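Local atomic coordinates of inner membrane protein (Salmonella typhimurium LT2, PDB entry 2QJV), a protein that is not fully characterised but probably acts as a metal-dependent isomerase of sugar acids such as glucuronate, as a nickel-binding cupin of the KduI/IolB family. Residues A[18-21]-A[22-25]; A[45-48]-A[49-53]; A[203-206]-A[207-211]. The protein carries 2 engineered substitutions. All blocks are in the same frame, centred on the assembly; numbering follows the deposited sequence. Where two conformers were deposited one is given.

Contact 1: residues A[18-21]-A[22-25]; sequences HISP and QNAG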
ATOM      1  N   HIS A  18     -15.180 -16.596  -9.878  1.00 36.88           N
ATOM      2  CA  HIS A  18     -14.328 -17.128 -10.953  1.00 38.19           C
ATOM      3  C   HIS A  18     -12.859 -16.938 -10.566  1.00 32.85           C
ATOM      4  O   HIS A  18     -12.276 -15.861 -10.764  1.00 37.21           O
ATOM      5  CB  HIS A  18     -14.607 -16.512 -12.353  1.00 37.64           C
ATOM      6  CG  HIS A  18     -13.668 -17.038 -13.398  1.00 36.81           C
ATOM      7  ND1 HIS A  18     -13.688 -18.353 -13.812  1.00 37.85           N
ATOM      8  CD2 HIS A  18     -12.622 -16.454 -14.040  1.00 39.60           C
ATOM      9  CE1 HIS A  18     -12.700 -18.556 -14.671  1.00 42.63           C
ATOM     10  NE2 HIS A  18     -12.049 -17.416 -14.840  1.00 35.39           N
ATOM     11  N   ILE A  19     -12.281 -18.011 -10.030  0.50 35.87           N
ATOM     12  CA  ILE A  19     -10.892 -18.033  -9.598  0.50 35.08           C
ATOM     13  C   ILE A  19     -10.153 -19.014 -10.489  0.50 35.38           C
ATOM     14  O   ILE A  19     -10.508 -20.191 -10.562  0.50 36.97           O
ATOM     15  CB  ILE A  19     -10.735 -18.444  -8.095  0.50 36.61           C
ATOM     16  CG1 ILE A  19     -11.703 -17.651  -7.193  0.50 36.05           C
ATOM     17  CG2 ILE A  19      -9.251 -18.298  -7.644  0.50 34.54           C
ATOM     18  CD1 ILE A  19     -11.555 -16.112  -7.306  0.50 26.44           C
ATOM     19  N   SER A  20      -9.128 -18.528 -11.183  1.00 37.34           N
ATOM     20  CA  SER A  20      -8.360 -19.353 -12.116  1.00 36.39           C
ATOM     21  C   SER A  20      -6.896 -19.271 -11.764  1.00 35.53           C
ATOM     22  O   SER A  20      -6.460 -18.297 -11.121  1.00 34.46           O
ATOM     23  CB  SER A  20      -8.588 -18.865 -13.554  1.00 33.86           C
ATOM     24  OG  SER A  20      -8.056 -17.578 -13.801  1.00 33.29           O
ATOM     25  N   PRO A  21      -6.115 -20.277 -12.188  1.00 34.21           N
ATOM     26  CA  PRO A  21      -4.672 -20.132 -12.001  1.00 35.11           C
ATOM     27  C   PRO A  21      -4.127 -18.798 -12.562  1.00 33.86           C
ATOM     28  O   PRO A  21      -3.284 -18.147 -11.934  1.00 32.48           O
ATOM     29  CB  PRO A  21      -4.109 -21.364 -12.721  1.00 34.76           C
ATOM     30  CG  PRO A  21      -5.189 -22.372 -12.635  1.00 32.08           C
ATOM     31  CD  PRO A  21      -6.464 -21.592 -12.764  1.00 35.59           C
ATOM     32  N   GLN A  22      -4.672 -18.348 -13.694  1.00 33.87           N
ATOM     33  CA  GLN A  22      -4.239 -17.116 -14.335  1.00 34.92           C
ATOM     34  C   GLN A  22      -4.536 -15.858 -13.500  1.00 34.24           C
ATOM     35  O   GLN A  22      -3.673 -14.976 -13.388  1.00 34.26           O
ATOM     36  CB  GLN A  22      -4.861 -16.996 -15.734  1.00 35.16           C
ATOM     37  CG  GLN A  22      -4.415 -18.087 -16.690  1.00 35.54           C
ATOM     38  CD  GLN A  22      -5.364 -19.273 -16.803  1.00 39.28           C
ATOM     39  OE1 GLN A  22      -6.060 -19.668 -15.884  1.00 36.38           O
ATOM     40  NE2 GLN A  22      -5.432 -19.806 -18.018  1.00 52.53           N
ATOM     41  N   ASN A  23      -5.724 -15.784 -12.892  1.00 35.12           N
ATOM     42  CA  ASN A  23      -6.026 -14.608 -12.058  1.00 36.46           C
ATOM     43  C   ASN A  23      -5.584 -14.747 -10.584  1.00 36.23           C
ATOM     44  O   ASN A  23      -5.579 -13.767  -9.855  1.00 35.38           O
ATOM     45  CB  ASN A  23      -7.532 -14.151 -12.234  1.00 33.21           C
ATOM     46  CG  ASN A  23      -8.560 -15.059 -11.619  1.00 34.92           C
ATOM     47  OD1 ASN A  23      -8.322 -15.780 -10.627  1.00 34.32           O
ATOM     48  ND2 ASN A  23      -9.787 -14.992 -12.178  1.00 33.55           N
ATOM     49  N   ALA A  24      -5.235 -15.967 -10.155  1.00 36.00           N
ATOM     50  CA  ALA A  24      -4.766 -16.233  -8.786  1.00 35.17           C
ATOM     51  C   ALA A  24      -3.244 -16.106  -8.684  1.00 37.41           C
ATOM     52  O   ALA A  24      -2.705 -15.974  -7.600  1.00 39.26           O
ATOM     53  CB  ALA A  24      -5.238 -17.604  -8.310  1.00 32.29           C
ATOM     54  N   GLY A  25      -2.542 -16.096  -9.814  1.00 36.15           N
ATOM     55  CA  GLY A  25      -1.088 -16.016  -9.778  1.00 35.68           C
ATOM     56  C   GLY A  25      -0.456 -17.340  -9.344  1.00 33.80           C
ATOM     57  O   GLY A  25       0.556 -17.353  -8.668  1.00 33.01           O
TER

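Contact 2: residues A[45-48]-A[49-53]; sequences PSDE and RERCL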
ATOM      1  N   PRO A  45     -16.807 -27.362 -20.467  1.00 43.86           N
ATOM      2  CA  PRO A  45     -16.165 -27.846 -21.666  1.00 42.42           C
ATOM      3  C   PRO A  45     -15.307 -29.087 -21.510  1.00 41.52           C
ATOM      4  O   PRO A  45     -14.873 -29.437 -20.404  1.00 41.89           O
ATOM      5  CB  PRO A  45     -15.240 -26.666 -22.044  1.00 44.83           C
ATOM      6  CG  PRO A  45     -14.826 -26.072 -20.716  1.00 46.19           C
ATOM      7  CD  PRO A  45     -16.079 -26.223 -19.854  1.00 47.22           C
ATOM      8  N   SER A  46     -15.060 -29.725 -22.653  1.00 39.73           N
ATOM      9  CA  SER A  46     -14.088 -30.798 -22.763  1.00 38.74           C
ATOM     10  C   SER A  46     -12.680 -30.150 -22.880  1.00 41.90           C
ATOM     11  O   SER A  46     -12.364 -29.521 -23.872  1.00 39.97           O
ATOM     12  CB  SER A  46     -14.391 -31.677 -23.946  1.00 39.12           C
ATOM     13  OG  SER A  46     -13.339 -32.586 -24.170  1.00 38.68           O
ATOM     14  N   ASP A  47     -11.857 -30.271 -21.836  1.00 38.28           N
ATOM     15  CA  ASP A  47     -10.536 -29.657 -21.818  1.00 40.85           C
ATOM     16  C   ASP A  47      -9.546 -30.498 -20.977  1.00 40.44           C
ATOM     17  O   ASP A  47      -9.824 -31.661 -20.675  1.00 37.02           O
ATOM     18  CB  ASP A  47     -10.654 -28.180 -21.376  1.00 38.66           C
ATOM     19  CG  ASP A  47     -11.100 -27.991 -19.937  1.00 40.40           C
ATOM     20  OD1 ASP A  47     -11.066 -28.931 -19.104  1.00 40.98           O
ATOM     21  OD2 ASP A  47     -11.456 -26.836 -19.613  1.00 43.49           O
ATOM     22  N   GLU A  48      -8.392 -29.921 -20.653  1.00 39.99           N
ATOM     23  CA  GLU A  48      -7.329 -30.618 -19.938  1.00 38.07           C
ATOM     24  C   GLU A  48      -7.466 -30.552 -18.418  1.00 37.95           C
ATOM     25  O   GLU A  48      -6.507 -30.779 -17.704  1.00 38.14           O
ATOM     26  CB  GLU A  48      -5.971 -30.026 -20.369  1.00 40.89           C
ATOM     27  CG  GLU A  48      -5.695 -30.083 -21.903  1.00 48.44           C
ATOM     28  CD  GLU A  48      -5.570 -31.491 -22.471  1.00 61.25           C
ATOM     29  OE1 GLU A  48      -5.572 -32.484 -21.709  1.00 70.09           O
ATOM     30  OE2 GLU A  48      -5.454 -31.606 -23.714  1.00 82.84           O
ATOM     31  N   ARG A  49      -8.640 -30.176 -17.922  1.00 37.72           N
ATOM     32  CA  ARG A  49      -8.884 -30.089 -16.495  1.00 37.69           C
ATOM     33  C   ARG A  49      -9.920 -31.127 -16.022  1.00 37.73           C
ATOM     34  O   ARG A  49     -10.897 -31.421 -16.732  1.00 39.61           O
ATOM     35  CB  ARG A  49      -9.308 -28.648 -16.184  1.00 38.36           C
ATOM     36  CG  ARG A  49      -8.132 -27.717 -16.494  1.00 41.93           C
ATOM     37  CD  ARG A  49      -8.330 -26.298 -16.216  1.00 45.91           C
ATOM     38  NE  ARG A  49      -8.500 -25.924 -14.819  1.00 40.11           N
ATOM     39  CZ  ARG A  49      -7.529 -25.769 -13.920  1.00 36.70           C
ATOM     40  NH1 ARG A  49      -6.254 -26.103 -14.166  1.00 43.56           N
ATOM     41  NH2 ARG A  49      -7.855 -25.320 -12.736  1.00 39.69           N
ATOM     42  N   GLU A  50      -9.638 -31.750 -14.875  1.00 36.93           N
ATOM     43  CA  GLU A  50     -10.625 -32.573 -14.181  1.00 37.11           C
ATOM     44  C   GLU A  50     -11.406 -31.607 -13.271  1.00 36.51           C
ATOM     45  O   GLU A  50     -10.941 -30.512 -12.925  1.00 36.46           O
ATOM     46  CB  GLU A  50     -10.040 -33.734 -13.368  1.00 39.66           C
ATOM     47  CG  GLU A  50      -9.116 -33.318 -12.274  1.00 36.30           C
ATOM     48  CD  GLU A  50      -8.683 -34.438 -11.358  1.00 38.16           C
ATOM     49  OE1 GLU A  50      -8.864 -35.644 -11.692  1.00 38.17           O
ATOM     50  OE2 GLU A  50      -8.139 -34.065 -10.286  1.00 35.31           O
ATOM     51  N   ARG A  51     -12.622 -32.012 -12.950  1.00 36.21           N
ATOM     52  CA  ARG A  51     -13.547 -31.240 -12.158  1.00 37.28           C
ATOM     53  C   ARG A  51     -14.317 -32.063 -11.105  1.00 38.39           C
ATOM     54  O   ARG A  51     -14.542 -33.276 -11.240  1.00 39.00           O
ATOM     55  CB  ARG A  51     -14.576 -30.536 -13.060  1.00 37.63           C
ATOM     56  CG  ARG A  51     -14.053 -29.404 -13.931  1.00 41.01           C
ATOM     57  CD  ARG A  51     -15.041 -28.939 -15.011  1.00 41.13           C
ATOM     58  NE  ARG A  51     -14.496 -27.781 -15.746  1.00 42.50           N
ATOM     59  CZ  ARG A  51     -13.676 -27.848 -16.800  1.00 42.41           C
ATOM     60  NH1 ARG A  51     -13.255 -29.005 -17.262  1.00 41.70           N
ATOM     61  NH2 ARG A  51     -13.223 -26.730 -17.366  1.00 48.59           N
ATOM     62  N   CYS A  52     -14.705 -31.353 -10.041  1.00 40.08           N
ATOM     63  CA  CYS A  52     -15.564 -31.864  -9.001  1.00 40.40           C
ATOM     64  C   CYS A  52     -16.668 -30.798  -8.842  1.00 40.13           C
ATOM     65  O   CYS A  52     -16.430 -29.665  -8.457  1.00 39.53           O
ATOM     66  CB  CYS A  52     -14.825 -32.135  -7.676  1.00 41.94           C
ATOM     67  SG  CYS A  52     -15.880 -32.880  -6.399  1.00 43.54           S
ATOM     68  N   LEU A  53     -17.861 -31.189  -9.258  1.00 37.77           N
ATOM     69  CA  LEU A  53     -19.061 -30.375  -9.215  1.00 38.71           C
ATOM     70  C   LEU A  53     -19.659 -30.600  -7.867  1.00 38.37           C
ATOM     71  O   LEU A  53     -20.096 -31.718  -7.576  1.00 44.64           O
ATOM     72  CB  LEU A  53     -20.056 -30.825 -10.270  1.00 38.98           C
ATOM     73  CG  LEU A  53     -19.896 -30.367 -11.738  1.00 46.91           C
ATOM     74  CD1 LEU A  53     -18.456 -30.298 -12.156  1.00 42.66           C
ATOM     75  CD2 LEU A  53     -20.741 -31.275 -12.649  1.00 41.39           C
TER

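Contact 3: residues A[203-206]-A[207-211]; sequences VYTD and DRSLD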
ATOM      1  N   VAL A 203      -3.731 -14.971   6.628  1.00 36.29           N
ATOM      2  CA  VAL A 203      -2.755 -15.726   5.849  1.00 35.98           C
ATOM      3  C   VAL A 203      -1.363 -15.139   6.112  1.00 36.80           C
ATOM      4  O   VAL A 203      -1.084 -13.977   5.851  1.00 37.17           O
ATOM      5  CB  VAL A 203      -3.125 -15.782   4.331  1.00 37.56           C
ATOM      6  CG1 VAL A 203      -2.039 -16.537   3.552  1.00 38.20           C
ATOM      7  CG2 VAL A 203      -4.502 -16.458   4.140  1.00 36.14           C
ATOM      8  N   TYR A 204      -0.474 -15.956   6.666  1.00 36.19           N
ATOM      9  CA  TYR A 204       0.833 -15.479   7.071  1.00 35.47           C
ATOM     10  C   TYR A 204       1.945 -16.537   7.067  1.00 34.55           C
ATOM     11  O   TYR A 204       1.708 -17.718   7.317  1.00 35.71           O
ATOM     12  CB  TYR A 204       0.735 -14.834   8.485  1.00 36.05           C
ATOM     13  CG  TYR A 204       0.429 -15.808   9.643  1.00 31.15           C
ATOM     14  CD1 TYR A 204      -0.858 -16.300   9.852  1.00 33.43           C
ATOM     15  CD2 TYR A 204       1.447 -16.241  10.509  1.00 34.73           C
ATOM     16  CE1 TYR A 204      -1.134 -17.191  10.917  1.00 36.30           C
ATOM     17  CE2 TYR A 204       1.171 -17.085  11.553  1.00 35.38           C
ATOM     18  CZ  TYR A 204      -0.147 -17.549  11.762  1.00 32.93           C
ATOM     19  OH  TYR A 204      -0.439 -18.405  12.810  1.00 36.37           O
ATOM     20  N   THR A 205       3.159 -16.075   6.829  1.00 36.28           N
ATOM     21  CA  THR A 205       4.339 -16.901   6.859  1.00 38.07           C
ATOM     22  C   THR A 205       5.071 -16.734   8.208  1.00 37.03           C
ATOM     23  O   THR A 205       4.857 -15.771   8.959  1.00 34.10           O
ATOM     24  CB  THR A 205       5.296 -16.547   5.685  1.00 35.68           C
ATOM     25  OG1 THR A 205       5.622 -15.150   5.744  1.00 35.54           O
ATOM     26  CG2 THR A 205       4.674 -16.866   4.349  1.00 37.68           C
ATOM     27  N   ASP A 206       5.938 -17.680   8.514  1.00 37.33           N
ATOM     28  CA  ASP A 206       6.795 -17.589   9.682  1.00 38.48           C
ATOM     29  C   ASP A 206       7.600 -16.275   9.773  1.00 39.43           C
ATOM     30  O   ASP A 206       7.719 -15.721  10.839  1.00 39.66           O
ATOM     31  CB  ASP A 206       7.792 -18.771   9.723  1.00 40.35           C
ATOM     32  CG  ASP A 206       7.145 -20.070  10.165  1.00 45.24           C
ATOM     33  OD1 ASP A 206       6.755 -20.156  11.367  1.00 48.55           O
ATOM     34  OD2 ASP A 206       7.075 -20.999   9.306  1.00 47.90           O
ATOM     35  N   ASP A 207       8.160 -15.790   8.662  1.00 39.04           N
ATOM     36  CA  ASP A 207       8.900 -14.517   8.685  1.00 39.74           C
ATOM     37  C   ASP A 207       8.008 -13.261   8.541  1.00 39.82           C
ATOM     38  O   ASP A 207       8.532 -12.154   8.542  1.00 42.04           O
ATOM     39  CB  ASP A 207      10.040 -14.507   7.636  1.00 41.46           C
ATOM     40  CG  ASP A 207       9.554 -14.474   6.186  1.00 38.05           C
ATOM     41  OD1 ASP A 207       8.326 -14.467   5.901  1.00 41.42           O
ATOM     42  OD2 ASP A 207      10.444 -14.470   5.299  1.00 51.54           O
ATOM     43  N   ARG A 208       6.690 -13.451   8.429  0.50 39.77           N
ATOM     44  CA  ARG A 208       5.712 -12.363   8.295  0.50 40.38           C
ATOM     45  C   ARG A 208       5.908 -11.522   7.018  0.50 40.67           C
ATOM     46  O   ARG A 208       5.362 -10.416   6.921  0.50 40.10           O
ATOM     47  CB  ARG A 208       5.719 -11.440   9.527  0.50 41.51           C
ATOM     48  CG  ARG A 208       5.774 -12.147  10.874  0.50 43.26           C
ATOM     49  CD  ARG A 208       4.632 -13.109  11.072  0.50 39.27           C
ATOM     50  NE  ARG A 208       4.783 -13.877  12.310  0.50 41.97           N
ATOM     51  CZ  ARG A 208       4.436 -13.454  13.524  0.50 44.67           C
ATOM     52  NH1 ARG A 208       3.926 -12.230  13.715  0.50 44.89           N
ATOM     53  NH2 ARG A 208       4.640 -14.257  14.562  0.50 46.50           N
ATOM     54  N   SER A 209       6.685 -12.036   6.060  1.00 39.96           N
ATOM     55  CA  SER A 209       6.894 -11.367   4.764  1.00 41.42           C
ATOM     56  C   SER A 209       5.549 -11.298   4.037  1.00 41.29           C
ATOM     57  O   SER A 209       5.307 -10.389   3.248  1.00 39.81           O
ATOM     58  CB  SER A 209       7.980 -12.073   3.930  1.00 41.77           C
ATOM     59  OG  SER A 209       7.566 -13.345   3.465  1.00 38.73           O
ATOM     60  N   LEU A 210       4.683 -12.284   4.317  1.00 39.06           N
ATOM     61  CA  LEU A 210       3.288 -12.264   3.969  1.00 39.27           C
ATOM     62  C   LEU A 210       2.564 -12.300   5.325  1.00 38.33           C
ATOM     63  O   LEU A 210       2.865 -13.162   6.168  1.00 38.31           O
ATOM     64  CB  LEU A 210       2.876 -13.462   3.087  1.00 39.84           C
ATOM     65  CG  LEU A 210       1.370 -13.558   2.746  1.00 38.91           C
ATOM     66  CD1 LEU A 210       0.880 -12.325   1.945  1.00 45.71           C
ATOM     67  CD2 LEU A 210       1.055 -14.834   2.004  1.00 39.89           C
ATOM     68  N   ASP A 211       1.646 -11.363   5.548  1.00 38.15           N
ATOM     69  CA  ASP A 211       0.830 -11.337   6.771  1.00 36.25           C
ATOM     70  C   ASP A 211      -0.387 -10.469   6.489  1.00 36.42           C
ATOM     71  O   ASP A 211      -0.340  -9.250   6.626  1.00 37.99           O
ATOM     72  CB  ASP A 211       1.603 -10.866   7.999  1.00 37.30           C
ATOM     73  CG  ASP A 211       0.835 -11.097   9.313  1.00 34.81           C
ATOM     74  OD1 ASP A 211      -0.357 -11.492   9.308  1.00 38.14           O
ATOM     75  OD2 ASP A 211       1.453 -10.858  10.363  1.00 36.95           O
TER

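Contact 1: residues A[18-21]-A[22-25]
A capping box opens the one-turn helix 21-24, with S20 as N-cap and N23 three residues on. Its two reciprocal bonds define the motif: N23 N donates to S20 OG (3.1 Å), and S20 N donates to N23 OD1 (2.9 Å) with an almost straight N-H...O angle of 173°. The donor nevertheless stands above the amide carbonyl plane of N23, so the bond does not follow a lone pair. The N23 side chain folds back because CG sits between the backbone N and the carbonyl carbon (chi1 72°). That fold also turns N23 ND2 toward the strand end, where it donates to H18 O (3.0 Å). Both ends of the amide are thereby gripped, which fixes its rotation, and its plane stands 83° from the imidazole of H18. The first turn is closed by A24 N to S20 O (2.8 Å) and more weakly by G25 N to P21 O, while I19 CG2 packs on A24 CB at 4.1 Å. H18 ND1 bonds to D32, and E27 OE2 of the second subunit hydrogen-bonds with both S20 OG and H18 NE2. The turn follows directly on strand 16-19, outermost of its sheet within this chain, whose I19 pairs with F31 of strand 30-35.

Contact 2: residues A[45-48]-A[49-53]
With chi1 of 67°, D47 holds its carboxylate between its own backbone N and carbonyl carbon, while R51 runs extended from CG to NE; together these torsions bring the carboxylate to the NH1/NH2 edge of the guanidinium, between the loop residue D47 and R51 of strand 49-55. The grip is end-on, one nitrogen to each oxygen: R51 NH1 to D47 OD1 at 2.9 Å and R51 NH2 to D47 OD2 at 2.9 Å. The second bond is virtually straight at 179° and arrives on the syn side of OD2, somewhat out of the carboxylate plane. The two planes are 27° apart, and both oxygens lie close to the guanidinium plane. D47 OD1 takes a further bond from R49 N (3.0 Å), which reaches it from the opposite face of the carboxylate to NH1. P45 CD lies over one face of the guanidinium, 3.8 Å from R51 NH2. R49 directs its own guanidinium elsewhere, to Y28 O and S109 OG. Next to D47, the E48 side chain comes within about 4 Å of the nickel ion held by H91 and H92. Three donated hydrogens fix the rotation of the D47 carboxylate, and the paired positive charge should favour its ionised state, as would its place at the surface.

Contact 3: residues A[203-206]-A[207-211]
D211 OD1 and R208 NE both approach the Y204 ring obliquely, while T205 O lies at the edge of the R208 guanidinium, near its plane, in the conformer given. The ring has further company in R202, a cation-pi partner, and in Y228, whose ring meets it at about 50°. R202 also forms a salt bridge with D211 OD1. At the D207 carboxylate the approaches differ: T205 OG1 donates to D207 OD1 (2.8 Å) nearly in line with its C-O bond, S209 OG comes from the syn side (2.8 Å to OD1), and S209 N donates to OD1 from above the plane (2.9 Å). Three donors on one oxygen hold the group, and the bond from S209 N makes an Asx turn. T205 OG1, placed between its backbone N and carbonyl carbon by a chi1 of 56°, also accepts a weak bond from L210 N (3.3 Å). In the backbone, R208 N to T205 O (3.0 Å) closes a type I turn, and T205 N donates to L210 O (3.0 Å). V203 CG1 packs on L210 CD2 at 3.9 Å. T8 of the fourth subunit bonds to D207 OD2 and S209 OG. The turn closes the beta hairpin of strands 198-204 and 211-217, with Y204 and D211 as an antiparallel non-hydrogen-bonded pair.

Contacts 1 and 2 belong to the same six-stranded sheet, the first leaving its outermost strand within the chain, 16-19, and the second entering strand 49-55 in its interior; P21 CG and R49 NH2 meet at 4.0 Å. Contact 3 sits on another sheet, its centre about 33 Å from that of contact 2. Contact 2 is the surface one of the three, and uses paired charges. Contacts 1 and 3, both partly buried, instead turn the chain with neutral donors around an amide or a carboxylate oxygen. These two also meet other subunits, whereas no other chain of the assembly touches the residues of contact 2.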